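Local atomic coordinates of citrate lyase (Yersinia pestis, PDB entry 3QLL), a protein that probably acts as a magnesium-binding lyase related to the beta subunit (CitE) of citrate lyase. Residues A[48-53]-A[69-74]; A[104-109]-A[131-136]; A[201-206]-A[243-248]; A[223-228]-A[250-255]. One frame throughout, in Å; residues are numbered along the deposited sequence.

Contact 1 (A[48-53]-A[69-74])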
loop_
_atom_site.group_PDB
_atom_site.type_symbol
_atom_site.label_atom_id
_atom_site.label_comp_id
_atom_site.label_asym_id
_atom_site.label_seq_id
_atom_site.Cartn_x
_atom_site.Cartn_y
_atom_site.Cartn_z
ATOM N N TRP A 48 2.268 9.354 -24.489
ATOM C CA TRP A 48 2.281 8.132 -25.276
ATOM C C TRP A 48 0.908 7.882 -25.880
ATOM O O TRP A 48 -0.059 7.644 -25.156
ATOM C CB TRP A 48 2.691 6.933 -24.407
ATOM C CG TRP A 48 4.102 7.016 -23.934
ATOM C CD1 TRP A 48 4.642 7.986 -23.132
ATOM C CD2 TRP A 48 5.149 6.080 -24.185
ATOM N NE1 TRP A 48 5.956 7.724 -22.888
ATOM C CE2 TRP A 48 6.299 6.549 -23.503
ATOM C CE3 TRP A 48 5.227 4.877 -24.898
ATOM C CZ2 TRP A 48 7.526 5.876 -23.537
ATOM C CZ3 TRP A 48 6.448 4.208 -24.941
ATOM C CH2 TRP A 48 7.581 4.705 -24.260
ATOM N N LEU A 49 0.816 7.920 -27.197
ATOM C CA LEU A 49 -0.484 7.817 -27.870
ATOM C C LEU A 49 -0.687 6.454 -28.487
ATOM O O LEU A 49 0.067 6.059 -29.389
ATOM C CB LEU A 49 -0.624 8.884 -28.936
ATOM C CG LEU A 49 -1.945 8.922 -29.700
ATOM C CD1 LEU A 49 -3.233 9.182 -28.860
ATOM C CD2 LEU A 49 -1.763 9.970 -30.779
ATOM N N PHE A 50 -1.739 5.770 -28.040
ATOM C CA PHE A 50 -2.150 4.495 -28.628
ATOM C C PHE A 50 -2.931 4.781 -29.902
ATOM O O PHE A 50 -3.917 5.492 -29.870
ATOM C CB PHE A 50 -3.034 3.682 -27.667
ATOM C CG PHE A 50 -2.304 3.053 -26.525
ATOM C CD1 PHE A 50 -1.552 1.895 -26.712
ATOM C CD2 PHE A 50 -2.393 3.594 -25.238
ATOM C CE1 PHE A 50 -0.891 1.303 -25.651
ATOM C CE2 PHE A 50 -1.735 2.992 -24.165
ATOM C CZ PHE A 50 -0.982 1.851 -24.377
ATOM N N THR A 51 -2.478 4.230 -31.020
ATOM C CA THR A 51 -3.319 4.193 -32.205
ATOM C C THR A 51 -3.336 2.785 -32.815
ATOM O O THR A 51 -2.284 2.163 -33.025
ATOM C CB THR A 51 -2.838 5.225 -33.278
ATOM O OG1 THR A 51 -1.432 5.071 -33.521
ATOM C CG2 THR A 51 -3.078 6.633 -32.781
ATOM N N PRO A 52 -4.545 2.288 -33.108
ATOM C CA PRO A 52 -4.750 0.954 -33.673
ATOM C C PRO A 52 -4.065 0.865 -35.015
ATOM O O PRO A 52 -4.009 1.871 -35.730
ATOM C CB PRO A 52 -6.267 0.852 -33.819
ATOM C CG PRO A 52 -6.752 2.270 -33.815
ATOM C CD PRO A 52 -5.812 3.004 -32.908
ATOM N N ALA A 53 -3.557 -0.306 -35.365
ATOM C CA ALA A 53 -2.837 -0.432 -36.614
ATOM C C ALA A 53 -3.802 -0.091 -37.730
ATOM O O ALA A 53 -3.422 0.589 -38.673
ATOM C CB ALA A 53 -2.255 -1.822 -36.782
ATOM N N VAL A 69 5.583 10.015 -28.167
ATOM C CA VAL A 69 5.776 8.664 -28.671
ATOM C C VAL A 69 4.424 8.158 -29.147
ATOM O O VAL A 69 3.425 8.253 -28.421
ATOM C CB VAL A 69 6.298 7.698 -27.559
ATOM C CG1 VAL A 69 6.438 6.278 -28.086
ATOM C CG2 VAL A 69 7.597 8.202 -26.929
ATOM N N ALA A 70 4.419 7.583 -30.340
ATOM C CA ALA A 70 3.232 6.925 -30.880
ATOM C C ALA A 70 3.321 5.430 -30.642
ATOM O O ALA A 70 4.366 4.800 -30.890
ATOM C CB ALA A 70 3.082 7.229 -32.388
ATOM N N ILE A 71 2.225 4.855 -30.165
ATOM C CA ILE A 71 2.157 3.419 -29.982
ATOM C C ILE A 71 1.212 2.746 -30.978
ATOM O O ILE A 71 -0.018 2.825 -30.850
ATOM C CB ILE A 71 1.705 3.051 -28.580
ATOM C CG1 ILE A 71 2.462 3.881 -27.543
ATOM C CG2 ILE A 71 1.886 1.551 -28.346
ATOM C CD1 ILE A 71 2.012 3.569 -26.131
ATOM N N ILE A 72 1.796 2.044 -31.941
ATOM C CA ILE A 72 0.985 1.246 -32.822
ATOM C C ILE A 72 0.457 0.055 -32.064
ATOM O O ILE A 72 1.238 -0.738 -31.515
ATOM C CB ILE A 72 1.799 0.767 -34.036
ATOM C CG1 ILE A 72 2.504 1.934 -34.717
ATOM C CG2 ILE A 72 0.913 -0.039 -34.999
ATOM C CD1 ILE A 72 3.502 1.483 -35.724
ATOM N N ASP A 73 -0.862 -0.074 -32.047
ATOM C CA ASP A 73 -1.496 -1.040 -31.171
ATOM C C ASP A 73 -2.057 -2.217 -31.948
ATOM O O ASP A 73 -2.917 -2.044 -32.803
ATOM C CB ASP A 73 -2.583 -0.354 -30.328
ATOM C CG ASP A 73 -3.160 -1.263 -29.262
ATOM O OD1 ASP A 73 -2.428 -2.142 -28.727
ATOM O OD2 ASP A 73 -4.317 -1.005 -28.879
ATOM N N LEU A 74 -1.627 -3.418 -31.561
ATOM C CA LEU A 74 -2.152 -4.655 -32.124
ATOM C C LEU A 74 -3.180 -5.316 -31.220
ATOM O O LEU A 74 -3.745 -6.340 -31.586
ATOM C CB LEU A 74 -1.024 -5.639 -32.399
ATOM C CG LEU A 74 0.034 -5.221 -33.418
ATOM C CD1 LEU A 74 1.135 -6.280 -33.462
ATOM C CD2 LEU A 74 -0.597 -4.931 -34.817
#

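Contact 2 (A[104-109]-A[131-136])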
loop_
_atom_site.group_PDB
_atom_site.type_symbol
_atom_site.label_atom_id
_atom_site.label_comp_id
_atom_site.label_asym_id
_atom_site.label_seq_id
_atom_site.Cartn_x
_atom_site.Cartn_y
_atom_site.Cartn_z
ATOM N N LEU A 104 9.085 5.360 -32.086
ATOM C CA LEU A 104 7.906 4.574 -32.375
ATOM C C LEU A 104 7.793 3.412 -31.403
ATOM O O LEU A 104 8.785 2.748 -31.097
ATOM C CB LEU A 104 7.996 4.046 -33.797
ATOM C CG LEU A 104 6.751 3.367 -34.347
ATOM C CD1 LEU A 104 5.589 4.339 -34.334
ATOM C CD2 LEU A 104 7.019 2.892 -35.753
ATOM N N ALA A 105 6.585 3.156 -30.922
ATOM C CA ALA A 105 6.355 2.031 -30.014
ATOM C C ALA A 105 5.415 1.036 -30.663
ATOM O O ALA A 105 4.605 1.407 -31.520
ATOM C CB ALA A 105 5.785 2.517 -28.667
ATOM N N LEU A 106 5.558 -0.235 -30.314
ATOM C CA LEU A 106 4.600 -1.231 -30.789
ATOM C C LEU A 106 4.074 -2.070 -29.625
ATOM O O LEU A 106 4.809 -2.823 -29.027
ATOM C CB LEU A 106 5.256 -2.147 -31.827
ATOM C CG LEU A 106 4.425 -3.313 -32.369
ATOM C CD1 LEU A 106 3.227 -2.891 -33.254
ATOM C CD2 LEU A 106 5.325 -4.281 -33.132
ATOM N N ARG A 107 2.782 -1.987 -29.353
ATOM C CA ARG A 107 2.186 -2.909 -28.421
ATOM C C ARG A 107 1.665 -4.149 -29.130
ATOM O O ARG A 107 0.665 -4.105 -29.885
ATOM C CB ARG A 107 1.059 -2.259 -27.639
ATOM C CG ARG A 107 0.385 -3.278 -26.738
ATOM C CD ARG A 107 -0.510 -2.618 -25.721
ATOM N NE ARG A 107 -1.800 -2.238 -26.307
ATOM C CZ ARG A 107 -2.815 -1.756 -25.599
ATOM N NH1 ARG A 107 -2.680 -1.514 -24.302
ATOM N NH2 ARG A 107 -3.938 -1.434 -26.203
ATOM N N ILE A 108 2.333 -5.267 -28.875
ATOM C CA ILE A 108 1.889 -6.544 -29.422
ATOM C C ILE A 108 0.846 -7.120 -28.513
ATOM O O ILE A 108 0.595 -6.613 -27.424
ATOM C CB ILE A 108 3.047 -7.530 -29.552
ATOM C CG1 ILE A 108 3.664 -7.797 -28.180
ATOM C CG2 ILE A 108 4.108 -6.972 -30.473
ATOM C CD1 ILE A 108 4.790 -8.785 -28.199
ATOM N N ASN A 109 0.234 -8.194 -28.958
ATOM C CA ASN A 109 -0.687 -8.914 -28.111
ATOM C C ASN A 109 0.039 -9.725 -27.020
ATOM O O ASN A 109 1.269 -9.912 -27.051
ATOM C CB ASN A 109 -1.566 -9.819 -28.958
ATOM C CG ASN A 109 -2.476 -9.016 -29.897
ATOM O OD1 ASN A 109 -3.604 -8.685 -29.522
ATOM N ND2 ASN A 109 -1.998 -8.721 -31.121
ATOM N N ASP A 131 11.272 1.073 -31.763
ATOM C CA ASP A 131 12.142 1.525 -30.699
ATOM C C ASP A 131 11.704 0.993 -29.338
ATOM O O ASP A 131 12.522 0.767 -28.461
ATOM C CB ASP A 131 12.184 3.052 -30.663
ATOM C CG ASP A 131 12.483 3.644 -32.010
ATOM O OD1 ASP A 131 13.581 3.369 -32.528
ATOM O OD2 ASP A 131 11.603 4.327 -32.574
ATOM N N TYR A 132 10.391 0.845 -29.154
ATOM C CA TYR A 132 9.803 0.363 -27.925
ATOM C C TYR A 132 8.858 -0.760 -28.230
ATOM O O TYR A 132 7.964 -0.616 -29.054
ATOM C CB TYR A 132 9.054 1.470 -27.187
ATOM C CG TYR A 132 9.928 2.575 -26.691
ATOM C CD1 TYR A 132 10.789 2.385 -25.610
ATOM C CD2 TYR A 132 9.933 3.808 -27.330
ATOM C CE1 TYR A 132 11.594 3.412 -25.164
ATOM C CE2 TYR A 132 10.739 4.841 -26.900
ATOM C CZ TYR A 132 11.568 4.640 -25.818
ATOM O OH TYR A 132 12.357 5.681 -25.395
ATOM N N LEU A 133 9.059 -1.893 -27.577
ATOM C CA LEU A 133 8.127 -2.984 -27.658
ATOM C C LEU A 133 7.284 -2.970 -26.390
ATOM O O LEU A 133 7.798 -3.152 -25.302
ATOM C CB LEU A 133 8.865 -4.315 -27.781
ATOM C CG LEU A 133 7.854 -5.414 -28.108
ATOM C CD1 LEU A 133 7.071 -5.033 -29.367
ATOM C CD2 LEU A 133 8.491 -6.771 -28.238
ATOM N N VAL A 134 5.988 -2.734 -26.528
ATOM C CA VAL A 134 5.098 -2.610 -25.380
ATOM C C VAL A 134 4.364 -3.933 -25.148
ATOM O O VAL A 134 3.654 -4.418 -26.012
ATOM C CB VAL A 134 4.073 -1.441 -25.563
ATOM C CG1 VAL A 134 3.195 -1.266 -24.337
ATOM C CG2 VAL A 134 4.808 -0.150 -25.872
ATOM N N LEU A 135 4.610 -4.548 -23.997
ATOM C CA LEU A 135 4.047 -5.852 -23.689
ATOM C C LEU A 135 2.885 -5.749 -22.694
ATOM O O LEU A 135 3.100 -5.356 -21.538
ATOM C CB LEU A 135 5.132 -6.767 -23.126
ATOM C CG LEU A 135 4.603 -8.161 -22.791
ATOM C CD1 LEU A 135 4.279 -8.881 -24.111
ATOM C CD2 LEU A 135 5.587 -8.948 -21.889
ATOM N N PRO A 136 1.664 -6.122 -23.118
ATOM C CA PRO A 136 0.481 -6.103 -22.249
ATOM C C PRO A 136 0.532 -7.197 -21.217
ATOM O O PRO A 136 1.204 -8.227 -21.416
ATOM C CB PRO A 136 -0.687 -6.393 -23.221
ATOM C CG PRO A 136 -0.091 -7.118 -24.293
ATOM C CD PRO A 136 1.326 -6.608 -24.461
#

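Contact 3 (A[201-206]-A[243-248])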
loop_
_atom_site.group_PDB
_atom_site.type_symbol
_atom_site.label_atom_id
_atom_site.label_comp_id
_atom_site.label_asym_id
_atom_site.label_seq_id
_atom_site.Cartn_x
_atom_site.Cartn_y
_atom_site.Cartn_z
ATOM N N SER A 201 -12.777 2.399 -11.725
ATOM C CA SER A 201 -11.613 2.999 -12.392
ATOM C C SER A 201 -11.110 4.313 -11.793
ATOM O O SER A 201 -10.102 4.870 -12.250
ATOM C CB SER A 201 -11.899 3.206 -13.878
ATOM O OG SER A 201 -11.867 1.994 -14.566
ATOM N N THR A 202 -11.885 4.886 -10.885
ATOM C CA THR A 202 -11.518 6.145 -10.257
ATOM C C THR A 202 -10.188 6.080 -9.460
ATOM O O THR A 202 -9.664 4.997 -9.171
ATOM C CB THR A 202 -12.624 6.653 -9.382
ATOM O OG1 THR A 202 -12.990 5.661 -8.417
ATOM C CG2 THR A 202 -13.828 7.023 -10.313
ATOM N N TRP A 203 -9.584 7.257 -9.292
ATOM C CA TRP A 203 -8.315 7.439 -8.590
ATOM C C TRP A 203 -8.122 6.643 -7.267
ATOM O O TRP A 203 -7.108 5.957 -7.096
ATOM C CB TRP A 203 -8.037 8.922 -8.331
ATOM C CG TRP A 203 -6.609 9.121 -7.873
ATOM C CD1 TRP A 203 -6.153 9.194 -6.574
ATOM C CD2 TRP A 203 -5.443 9.251 -8.714
ATOM N NE1 TRP A 203 -4.781 9.373 -6.566
ATOM C CE2 TRP A 203 -4.320 9.407 -7.856
ATOM C CE3 TRP A 203 -5.239 9.278 -10.099
ATOM C CZ2 TRP A 203 -3.015 9.589 -8.344
ATOM C CZ3 TRP A 203 -3.916 9.439 -10.595
ATOM C CH2 TRP A 203 -2.834 9.599 -9.714
ATOM N N GLU A 204 -9.074 6.808 -6.349
ATOM C CA GLU A 204 -8.948 6.349 -4.965
ATOM C C GLU A 204 -8.783 4.829 -4.848
ATOM O O GLU A 204 -7.822 4.370 -4.219
ATOM C CB GLU A 204 -10.113 6.881 -4.061
ATOM C CG GLU A 204 -10.125 8.426 -3.941
ATOM C CD GLU A 204 -11.032 9.131 -5.000
ATOM O OE1 GLU A 204 -11.445 8.467 -5.993
ATOM O OE2 GLU A 204 -11.357 10.337 -4.829
ATOM N N PRO A 205 -9.651 4.040 -5.528
ATOM C CA PRO A 205 -9.499 2.580 -5.428
ATOM C C PRO A 205 -8.194 2.046 -6.016
ATOM O O PRO A 205 -7.889 0.879 -5.726
ATOM C CB PRO A 205 -10.684 2.054 -6.258
ATOM C CG PRO A 205 -11.656 3.118 -6.231
ATOM C CD PRO A 205 -10.874 4.400 -6.257
ATOM N N LEU A 206 -7.523 2.841 -6.839
ATOM C CA LEU A 206 -6.314 2.471 -7.531
ATOM C C LEU A 206 -5.056 3.193 -6.990
ATOM O O LEU A 206 -3.946 2.947 -7.471
ATOM C CB LEU A 206 -6.457 2.732 -9.060
ATOM C CG LEU A 206 -7.520 1.915 -9.807
ATOM C CD1 LEU A 206 -7.681 2.328 -11.228
ATOM C CD2 LEU A 206 -7.234 0.382 -9.675
ATOM N N LEU A 243 -2.336 15.813 -13.298
ATOM C CA LEU A 243 -1.689 16.485 -12.183
ATOM C C LEU A 243 -1.455 15.566 -10.972
ATOM O O LEU A 243 -0.382 15.579 -10.359
ATOM C CB LEU A 243 -2.520 17.695 -11.766
ATOM C CG LEU A 243 -2.340 18.931 -12.646
ATOM C CD1 LEU A 243 -3.347 20.031 -12.266
ATOM C CD2 LEU A 243 -0.897 19.435 -12.640
ATOM N N ARG A 244 -2.484 14.803 -10.608
ATOM C CA ARG A 244 -2.378 13.801 -9.537
ATOM C C ARG A 244 -1.266 12.808 -9.839
ATOM O O ARG A 244 -0.487 12.452 -8.941
ATOM C CB ARG A 244 -3.699 13.051 -9.344
ATOM C CG ARG A 244 -4.703 13.799 -8.494
ATOM C CD ARG A 244 -5.981 12.976 -8.237
ATOM N NE ARG A 244 -6.210 12.768 -6.807
ATOM C CZ ARG A 244 -7.390 12.467 -6.266
ATOM N NH1 ARG A 244 -8.456 12.305 -7.041
ATOM N NH2 ARG A 244 -7.504 12.307 -4.950
ATOM N N ALA A 245 -1.196 12.367 -11.097
ATOM C CA ALA A 245 -0.169 11.408 -11.521
ATOM C C ALA A 245 1.218 12.032 -11.405
ATOM O O ALA A 245 2.186 11.420 -10.901
ATOM C CB ALA A 245 -0.428 10.936 -12.924
ATOM N N SER A 246 1.302 13.269 -11.857
ATOM C CA SER A 246 2.547 13.992 -11.768
ATOM C C SER A 246 2.984 14.127 -10.306
ATOM O O SER A 246 4.130 13.863 -9.974
ATOM C CB SER A 246 2.417 15.366 -12.432
ATOM O OG SER A 246 3.560 16.158 -12.211
ATOM N N ASP A 247 2.041 14.455 -9.435
ATOM C CA ASP A 247 2.312 14.576 -8.008
ATOM C C ASP A 247 2.748 13.267 -7.388
ATOM O O ASP A 247 3.555 13.242 -6.432
ATOM C CB ASP A 247 1.070 15.093 -7.291
ATOM C CG ASP A 247 0.868 16.568 -7.488
ATOM O OD1 ASP A 247 1.761 17.224 -8.059
ATOM O OD2 ASP A 247 -0.199 17.063 -7.095
ATOM N N PHE A 248 2.149 12.182 -7.882
ATOM C CA PHE A 248 2.502 10.842 -7.413
ATOM C C PHE A 248 3.926 10.410 -7.814
ATOM O O PHE A 248 4.538 9.567 -7.136
ATOM C CB PHE A 248 1.475 9.821 -7.926
ATOM C CG PHE A 248 0.529 9.358 -6.909
ATOM C CD1 PHE A 248 -0.126 10.269 -6.082
ATOM C CD2 PHE A 248 0.277 8.000 -6.741
ATOM C CE1 PHE A 248 -1.021 9.842 -5.123
ATOM C CE2 PHE A 248 -0.617 7.554 -5.776
ATOM C CZ PHE A 248 -1.268 8.481 -4.963
#

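Contact 4 (A[223-228]-A[250-255])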
loop_
_atom_site.group_PDB
_atom_site.type_symbol
_atom_site.label_atom_id
_atom_site.label_comp_id
_atom_site.label_asym_id
_atom_site.label_seq_id
_atom_site.Cartn_x
_atom_site.Cartn_y
_atom_site.Cartn_z
ATOM N N PRO A 223 10.993 5.571 -15.860
ATOM C CA PRO A 223 9.784 6.370 -15.657
ATOM C C PRO A 223 8.558 5.489 -15.481
ATOM O O PRO A 223 8.508 4.367 -16.041
ATOM C CB PRO A 223 9.655 7.169 -16.942
ATOM C CG PRO A 223 10.374 6.382 -17.953
ATOM C CD PRO A 223 11.437 5.586 -17.258
ATOM N N ALA A 224 7.620 5.959 -14.656
ATOM C CA ALA A 224 6.276 5.393 -14.566
ATOM C C ALA A 224 5.376 6.150 -15.522
ATOM O O ALA A 224 5.397 7.388 -15.569
ATOM C CB ALA A 224 5.756 5.500 -13.172
ATOM N N ILE A 225 4.640 5.419 -16.342
ATOM C CA ILE A 225 3.736 6.063 -17.266
ATOM C C ILE A 225 2.286 5.810 -16.909
ATOM O O ILE A 225 1.835 4.667 -16.942
ATOM C CB ILE A 225 3.988 5.594 -18.694
ATOM C CG1 ILE A 225 5.468 5.791 -19.051
ATOM C CG2 ILE A 225 3.068 6.343 -19.659
ATOM C CD1 ILE A 225 5.925 4.929 -20.190
ATOM N N ASP A 226 1.547 6.885 -16.633
ATOM C CA ASP A 226 0.162 6.735 -16.220
ATOM C C ASP A 226 -0.748 6.207 -17.345
ATOM O O ASP A 226 -0.494 6.416 -18.557
ATOM C CB ASP A 226 -0.391 8.052 -15.659
ATOM C CG ASP A 226 -1.704 7.857 -14.888
ATOM O OD1 ASP A 226 -1.965 6.724 -14.380
ATOM O OD2 ASP A 226 -2.462 8.845 -14.779
ATOM N N ALA A 227 -1.808 5.536 -16.886
ATOM C CA ALA A 227 -2.898 5.052 -17.698
ATOM C C ALA A 227 -3.524 6.170 -18.511
ATOM O O ALA A 227 -3.454 7.338 -18.126
ATOM C CB ALA A 227 -3.944 4.375 -16.816
ATOM N N PRO A 228 -4.124 5.803 -19.655
ATOM C CA PRO A 228 -4.920 6.770 -20.418
ATOM C C PRO A 228 -6.201 7.133 -19.666
ATOM O O PRO A 228 -6.786 6.269 -19.000
ATOM C CB PRO A 228 -5.263 6.020 -21.713
ATOM C CG PRO A 228 -5.102 4.565 -21.389
ATOM C CD PRO A 228 -4.060 4.473 -20.294
ATOM N N PHE A 250 4.707 9.908 -11.444
ATOM C CA PHE A 250 4.631 9.596 -12.883
ATOM C C PHE A 250 5.316 10.698 -13.724
ATOM O O PHE A 250 5.232 11.888 -13.383
ATOM C CB PHE A 250 3.161 9.440 -13.347
ATOM C CG PHE A 250 2.494 8.172 -12.870
ATOM C CD1 PHE A 250 2.608 6.989 -13.592
ATOM C CD2 PHE A 250 1.801 8.149 -11.673
ATOM C CE1 PHE A 250 2.014 5.817 -13.134
ATOM C CE2 PHE A 250 1.210 6.999 -11.208
ATOM C CZ PHE A 250 1.307 5.829 -11.937
ATOM N N SER A 251 6.014 10.289 -14.789
ATOM C CA SER A 251 6.780 11.211 -15.622
ATOM C C SER A 251 6.035 11.438 -16.905
ATOM O O SER A 251 6.389 12.330 -17.679
ATOM C CB SER A 251 8.163 10.612 -15.960
ATOM O OG SER A 251 8.871 10.253 -14.782
ATOM N N ALA A 252 5.034 10.599 -17.156
ATOM C CA ALA A 252 4.319 10.659 -18.416
ATOM C C ALA A 252 2.967 10.031 -18.267
ATOM O O ALA A 252 2.718 9.324 -17.310
ATOM C CB ALA A 252 5.104 9.983 -19.520
ATOM N N LYS A 253 2.133 10.208 -19.276
ATOM C CA LYS A 253 0.797 9.650 -19.260
ATOM C C LYS A 253 0.368 9.217 -20.679
ATOM O O LYS A 253 0.611 9.928 -21.662
ATOM C CB LYS A 253 -0.199 10.674 -18.677
ATOM C CG LYS A 253 -1.642 10.225 -18.577
ATOM C CD LYS A 253 -2.483 11.253 -17.799
ATOM C CE LYS A 253 -3.948 10.804 -17.641
ATOM N NZ LYS A 253 -4.101 9.604 -16.769
ATOM N N ALA A 254 -0.268 8.049 -20.762
ATOM C CA ALA A 254 -0.765 7.541 -22.032
ATOM C C ALA A 254 -2.037 8.246 -22.465
ATOM O O ALA A 254 -2.701 8.961 -21.688
ATOM C CB ALA A 254 -0.997 6.024 -21.958
ATOM N N ALA A 255 -2.437 7.981 -23.695
ATOM C CA ALA A 255 -3.567 8.689 -24.263
ATOM C C ALA A 255 -4.193 7.786 -25.302
ATOM O O ALA A 255 -3.521 6.946 -25.874
ATOM C CB ALA A 255 -3.124 10.034 -24.879
#

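Contact 1 (A[48-53]-A[69-74])
Leu49 and Thr51 on one strand reach Val69, Ile71 and Asp73 on the other through a run of backbone hydrogen bonds that illustrates how parallel neighbours are held in register. Leu49 N gives its hydrogen to Val69 O (2.9 Å), while Leu49 O takes that of Ile71 N (2.6 Å). One step on, Thr51 N binds Ile71 O, and Thr51 O accepts from Asp73 N. The series runs past the strand end, where Ala53 N still finds Asp73 O, though at a longer 3.2 Å. CA-H...O contacts, such as Trp48 CA to Val69 O, fill in between these bonds.

These are the first two strands, 47-52 and 69-73, of a closed eight-stranded parallel beta/alpha barrel of the TIM type; here they diverge by 31°. Trp48, Phe50, Val69 and Ile71 project inward, and Thr51 and Ile72 outward, where Ile72 touches Ala90 of helix 83-91.

On the inner face two CH-pi contacts form. Val69 lies alongside the Trp48 indole and sets CG1 over the six-membered ring, 4.0 Å from its centroid. Ile71 CD1 works on two aromatics at once: it comes in the plane of the indole at the edge near CE3 (3.7 Å), and it sits over the Phe50 ring, 3.9 Å from the centroid. With CG1 of Ile71 turned opposite its own carbonyl carbon (chi1 -46°) and CD1 fully extended beyond it, the methyl is carried between the two rings.

Plain apolar packing marks the other end, where Ala53 CB packs against both Ile72 CG2 and Leu74 CD2, each 4.0 Å away.

Contact 2 (A[104-109]-A[131-136])
Arg107 and Val134 face each other across neighbouring strands, and the arginine's path shows how a barrel wall can carry a polar tip on an apolar stem. CB lies 3.8 Å from Val134 CB. CG, held in line away from the backbone N (chi1 176°), comes within 3.5 Å of Val134 O and approaches Pro136 CD; the methylene passes close by the carbonyl oxygen as the chain crosses the valine and the proline obliquely. CD skirts Val134 CG1 at 4.2 Å. The chain then turns at the CG-CD bond (chi3 80°) and leaves the segment 131-136; NE forms a salt bridge with Asp73 OD1 on the preceding strand, and at the guanidinium tip NH1 packs against the Phe50 ring of strand 47-52.

The backbones themselves pair in parallel. Leu106 N binds Tyr132 O (2.7 Å), and Leu106 O receives Val134 N. A weak bond from Ile108 N to Val134 O follows. At the opposite end a carboxylate replaces a backbone acceptor: Asp131 OD2 takes Leu104 N at 2.8 Å through its anti lone pair.

On the outer face, Ile108 CG2 meets Leu133 CD1 at 3.7 Å, the two side chains crossing at about a right angle under helix 114-125. That helix links the two strands into a beta-alpha-beta crossover.

Arg107 is a predicted substrate-binding residue, and Pro136 touches Glu165, a predicted ligand of magnesium. Valine and proline pack along the hydrocarbon part while Asp73 pairs with NE, which would probably limit the orientations of the guanidinium, consistent with its predicted part in binding substrate.

Contact 3 (A[201-206]-A[243-248])
Trp203, in the first turn of the barrel helix 203-220, is met on one face by Arg244 and at its edge by Phe248 of the next helix, 235-248, a compact example of one indole used both by face and by edge. The Arg244 guanidinium lies flat on the indole, the planes only 8° apart, and CZ stands 3.9 Å from the centroid of the five-membered ring in a cation-pi contact. The aliphatic stem shares that face: Arg244 CB sits over the six-membered ring, 3.6 Å from its centroid, so the arginine runs along the length of the indole in the opposite sense to the tryptophan side chain.

The benzo edge does separate work. It points CZ2 at the face of Phe248, 3.7 Å from CD1, in a T-shaped pair with planes at 81°. CH2 also touches Ala245 CB. Glu204 OE2 approaches the guanidinium edge, but at 4.1 Å from Arg244 NH1 it stays beyond salt-bridge distance.

Strand 224-226 separates the two helices in sequence, and the contact lies on the outer layer of the barrel, where Phe248 also packs against Arg210 and Ala211 of helix 203-220 and against Pro205 of a second subunit.

Contact 4 (A[223-228]-A[250-255])
Ala224 and Asp226 pair in parallel with Ser251, Ala252 and Ala254, the strand axes diverging by 40° and coming within 4.2 Å. Ser251 N binds Ala224 O, Asp226 N binds Ala252 O, and Asp226 O in turn takes Ala254 N (2.8 Å), so that Asp226 is held through both of its backbone polar groups.

Its side chain meets Lys253, which lies alongside it and points the same way. The lysine extends straight from CB to CE, then turns at its last torsion (chi4 67°), which brings NZ to Asp226 OD2 and Ala227 O. NZ makes a salt bridge to Asp226 OD2 (2.7 Å), arriving 56° out of the carboxylate plane, and a second hydrogen bond to Ala227 O (2.7 Å). The buried lysine nitrogen is thus met by a carboxylate and a carbonyl; Glu241 of helix 235-248 adds another salt bridge. Asp226 OD1 forms a separate salt bridge with Arg210 of helix 203-220. This balance of opposite charges probably favours the ionised forms.

The Phe250 ring reaches toward the other strand. Asp226 CB lies over the ring face, 4.1 Å from the centroid, while Ala224 CB packs on CD1 at 3.5 Å. On the inner side of the barrel, Ile225 CG2 approaches Ala252 CB at 4.2 Å.

These are the last two strands of the barrel, joined by helix 235-248 as a beta-alpha-beta unit. That helix and helix 203-220 pack over the Asp226 and Phe250 side, whereas Ile225 and Ala252 both touch Trp48 of strand 47-52, the first strand.

Contacts 1, 2 and 4 are pieces of one closed sheet, and the ring is completed where contact 4 meets contact 1: Phe50 N lies 3.0 Å from Ala255 O, probably as a hydrogen bond between last and first strands. Contacts 1 and 2, their centres about 8 Å apart, adjoin through neighbouring strands 69-73 and 104-107, bridged by the Asp73-Arg107 pair. Around the predicted substrate and magnesium site, contact 2 supplies Arg107, and the side chains of Phe50 in contact 1 and Pro228 in contact 4 each come within about 8 Å of Glu165. Contact 3 stands apart on the outer helices, its centre about 11 Å from that of contact 4, which it touches through Ala245.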